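Local coordinates for protein kinase (Staphylococcus aureus subsp. aureus Mu50, PDB 3PY9) that is the extracellular PASTA-repeat region of a membrane Ser/Thr kinase and probably binds muropeptides, consistent with a role in sensing the cell wall, at residues Glu73-Pro78 / Ile126-Ser131. Residues are numbered along the deposited sequence; the frame is centred on the assembly and turned at random.
With EU (europium ion), chain E.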
ATOM      1  N   GLU A  73     -31.732  -3.415 -16.223  1.00 46.30           N
ATOM      2  CA  GLU A  73     -30.630  -3.229 -17.181  1.00 47.18           C
ATOM      3  C   GLU A  73     -29.322  -3.143 -16.404  1.00 47.41           C
ATOM      4  O   GLU A  73     -29.257  -2.431 -15.398  1.00 47.85           O
ATOM      5  CB  GLU A  73     -30.844  -1.952 -17.994  1.00 46.96           C
ATOM      6  CG  GLU A  73     -29.874  -1.770 -19.160  1.00 48.56           C
ATOM      7  CD  GLU A  73     -30.036  -0.440 -19.858  1.00 48.20           C
ATOM      8  OE1 GLU A  73     -30.867   0.366 -19.406  1.00 49.67           O
ATOM      9  OE2 GLU A  73     -29.332  -0.198 -20.861  1.00 50.38           O
ATOM     10  N   LYS A  74     -28.295  -3.870 -16.854  1.00 47.74           N
ATOM     11  CA  LYS A  74     -27.023  -4.005 -16.117  1.00 47.58           C
ATOM     12  C   LYS A  74     -25.788  -3.676 -16.964  1.00 48.07           C
ATOM     13  O   LYS A  74     -25.848  -3.715 -18.195  1.00 48.11           O
ATOM     14  CB  LYS A  74     -26.878  -5.423 -15.542  1.00 47.66           C
ATOM     15  CG  LYS A  74     -28.002  -5.852 -14.582  1.00 47.42           C
ATOM     16  CD  LYS A  74     -27.728  -7.202 -13.946  1.00 46.84           C
ATOM     17  CE  LYS A  74     -28.749  -7.519 -12.867  1.00 46.50           C
ATOM     18  NZ  LYS A  74     -28.544  -8.868 -12.246  1.00 45.29           N
ATOM     19  N   VAL A  75     -24.678  -3.343 -16.298  1.00 48.41           N
ATOM     20  CA  VAL A  75     -23.360  -3.184 -16.946  1.00 48.87           C
ATOM     21  C   VAL A  75     -22.264  -3.919 -16.177  1.00 49.19           C
ATOM     22  O   VAL A  75     -22.457  -4.340 -15.034  1.00 49.48           O
ATOM     23  CB  VAL A  75     -22.910  -1.701 -17.076  1.00 48.93           C
ATOM     24  CG1 VAL A  75     -23.598  -1.002 -18.246  1.00 49.73           C
ATOM     25  CG2 VAL A  75     -23.129  -0.940 -15.780  1.00 49.27           C
ATOM     26  N   LYS A  76     -21.110  -4.076 -16.815  1.00 49.60           N
ATOM     27  CA  LYS A  76     -19.898  -4.544 -16.138  1.00 49.32           C
ATOM     28  C   LYS A  76     -19.255  -3.384 -15.371  1.00 48.36           C
ATOM     29  O   LYS A  76     -18.925  -2.343 -15.952  1.00 48.17           O
ATOM     30  CB  LYS A  76     -18.914  -5.130 -17.162  1.00 49.84           C
ATOM     31  CG  LYS A  76     -18.740  -6.670 -17.120  1.00 51.87           C
ATOM     32  CD  LYS A  76     -20.029  -7.495 -16.840  1.00 55.18           C
ATOM     33  CE  LYS A  76     -21.003  -7.620 -18.044  1.00 56.87           C
ATOM     34  NZ  LYS A  76     -22.251  -6.770 -17.886  1.00 57.20           N
ATOM     35  N   MET A  77     -19.111  -3.553 -14.062  1.00 47.54           N
ATOM     36  CA  MET A  77     -18.420  -2.554 -13.250  1.00 46.29           C
ATOM     37  C   MET A  77     -16.969  -2.417 -13.728  1.00 46.07           C
ATOM     38  O   MET A  77     -16.228  -3.415 -13.779  1.00 46.31           O
ATOM     39  CB  MET A  77     -18.475  -2.911 -11.761  1.00 45.78           C
ATOM     40  CG  MET A  77     -17.837  -1.861 -10.834  1.00 44.25           C
ATOM     41  SD  MET A  77     -18.858  -0.400 -10.622  1.00 40.77           S
ATOM     42  CE  MET A  77     -17.715   0.756  -9.853  1.00 41.65           C
ATOM     43  N   PRO A  78     -16.567  -1.184 -14.093  1.00 45.34           N
ATOM     44  CA  PRO A  78     -15.195  -0.911 -14.486  1.00 44.99           C
ATOM     45  C   PRO A  78     -14.247  -0.891 -13.273  1.00 44.95           C
ATOM     46  O   PRO A  78     -14.704  -0.766 -12.127  1.00 44.85           O
ATOM     47  CB  PRO A  78     -15.287   0.478 -15.111  1.00 44.83           C
ATOM     48  CG  PRO A  78     -16.435   1.126 -14.404  1.00 44.47           C
ATOM     49  CD  PRO A  78     -17.410   0.031 -14.133  1.00 45.22           C
ATOM     50  N   ILE A 126     -23.633  -4.848 -12.770  1.00 53.12           N
ATOM     51  CA  ILE A 126     -24.409  -4.017 -11.853  1.00 52.66           C
ATOM     52  C   ILE A 126     -25.559  -3.329 -12.582  1.00 52.55           C
ATOM     53  O   ILE A 126     -25.408  -2.894 -13.723  1.00 51.93           O
ATOM     54  CB  ILE A 126     -23.532  -2.987 -11.041  1.00 52.44           C
ATOM     55  CG1 ILE A 126     -24.388  -2.303  -9.969  1.00 52.90           C
ATOM     56  CG2 ILE A 126     -22.872  -1.943 -11.945  1.00 51.17           C
ATOM     57  CD1 ILE A 126     -23.647  -1.756  -8.800  1.00 52.76           C
ATOM     58  N   ALA A 127     -26.706  -3.256 -11.908  1.00 52.67           N
ATOM     59  CA  ALA A 127     -27.865  -2.502 -12.395  1.00 53.01           C
ATOM     60  C   ALA A 127     -27.574  -0.988 -12.464  1.00 53.01           C
ATOM     61  O   ALA A 127     -27.044  -0.407 -11.511  1.00 53.00           O
ATOM     62  CB  ALA A 127     -29.077  -2.791 -11.513  1.00 53.00           C
ATOM     63  N   ILE A 128     -27.914  -0.352 -13.586  1.00 53.10           N
ATOM     64  CA  ILE A 128     -27.550   1.062 -13.799  1.00 53.03           C
ATOM     65  C   ILE A 128     -28.492   2.047 -13.087  1.00 52.98           C
ATOM     66  O   ILE A 128     -28.293   3.264 -13.147  1.00 52.50           O
ATOM     67  CB  ILE A 128     -27.342   1.443 -15.315  1.00 53.13           C
ATOM     68  CG1 ILE A 128     -28.677   1.655 -16.047  1.00 53.69           C
ATOM     69  CG2 ILE A 128     -26.477   0.403 -16.034  1.00 53.30           C
ATOM     70  CD1 ILE A 128     -28.616   2.699 -17.171  1.00 53.50           C
ATOM     71  N   HIS A 129     -29.502   1.509 -12.404  1.00 53.13           N
ATOM     72  CA  HIS A 129     -30.419   2.323 -11.602  1.00 53.23           C
ATOM     73  C   HIS A 129     -30.453   1.914 -10.111  1.00 53.35           C
ATOM     74  O   HIS A 129     -30.653   0.735  -9.779  1.00 53.21           O
ATOM     75  CB  HIS A 129     -31.831   2.332 -12.219  1.00 53.33           C
ATOM     76  CG  HIS A 129     -31.874   2.796 -13.652  1.00 53.42           C
ATOM     77  ND1 HIS A 129     -31.223   3.932 -14.091  1.00 53.49           N
ATOM     78  CD2 HIS A 129     -32.507   2.286 -14.736  1.00 52.44           C
ATOM     79  CE1 HIS A 129     -31.442   4.092 -15.386  1.00 53.99           C
ATOM     80  NE2 HIS A 129     -32.214   3.104 -15.802  1.00 52.18           N
ATOM     81  N   ASP A 130     -30.278   2.917  -9.236  1.00 53.31           N
ATOM     82  CA  ASP A 130     -30.108   2.752  -7.765  1.00 53.11           C
ATOM     83  C   ASP A 130     -28.952   1.806  -7.429  1.00 52.21           C
ATOM     84  O   ASP A 130     -29.054   0.969  -6.524  1.00 52.24           O
ATOM     85  CB  ASP A 130     -31.424   2.341  -7.067  1.00 53.42           C
ATOM     86  CG  ASP A 130     -31.411   2.602  -5.541  1.00 54.63           C
ATOM     87  OD1 ASP A 130     -30.867   3.630  -5.085  1.00 55.17           O
ATOM     88  OD2 ASP A 130     -31.973   1.775  -4.789  1.00 55.99           O
ATOM     89  N   SER A 131     -27.848   1.968  -8.159  1.00 51.49           N
ATOM     90  CA  SER A 131     -26.682   1.073  -8.066  1.00 50.98           C
ATOM     91  C   SER A 131     -25.895   1.222  -6.755  1.00 50.10           C
ATOM     92  O   SER A 131     -25.121   0.325  -6.376  1.00 50.24           O
ATOM     93  CB  SER A 131     -25.747   1.261  -9.278  1.00 51.02           C
ATOM     94  OG  SER A 131     -25.610   2.631  -9.646  1.00 52.17           O
TER
HETATM   95 EU    EU E 305     -29.156   5.294  -4.653  0.50 78.35          EU
HETATM   96  O   HOH W   1     -30.697  -0.601 -14.142  1.00 42.06           O
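Val-75 and Ile-126 face each other as an antiparallel hydrogen-bonded pair in the two-stranded sheet that joins strand 74-76 to strand 125-127 within a PASTA domain. Two backbone bonds define the pair: Val-75 N reaches Ile-126 O at 2.7 Å, and Ile-126 N returns to Val-75 O at 2.6 Å. Beyond them, Ile-128 N donates to Glu-73 O at 3.1 Å, nearly straight at hydrogen (160°). That carbonyl is shared: a water donates to it and weakly accepts from His-129 N, while Ala-127 CA-H makes a further contact.

Ile-128 can be followed outward from CB. Its CG2, anti to the carbonyl carbon, meets both methyls of Val-75: Ile-128 CG2 lies 3.6 Å from Val-75 CG2 and 3.9 Å from Val-75 CG1, and the two side chains cross at about a right angle. CG1 (chi1 79°) lies instead over the centre of the His-129 ring, 3.7 Å above its plane, and Ile-128 CD1 ends 3.9 Å from Glu-73 OE1, a plain van der Waals contact.

Val-75 also touches Leu-97, and Met-77 and Ile-126 both pack on Ile-133 of strand 133-138, tying the small sheet to the rest of the domain. Past the strand, the 126-131 segment turns toward a europium site that Asp-130 shares with Asp-99 and that also includes Asn-132; there Asp-130 OD1 binds the metal at 2.4 Å.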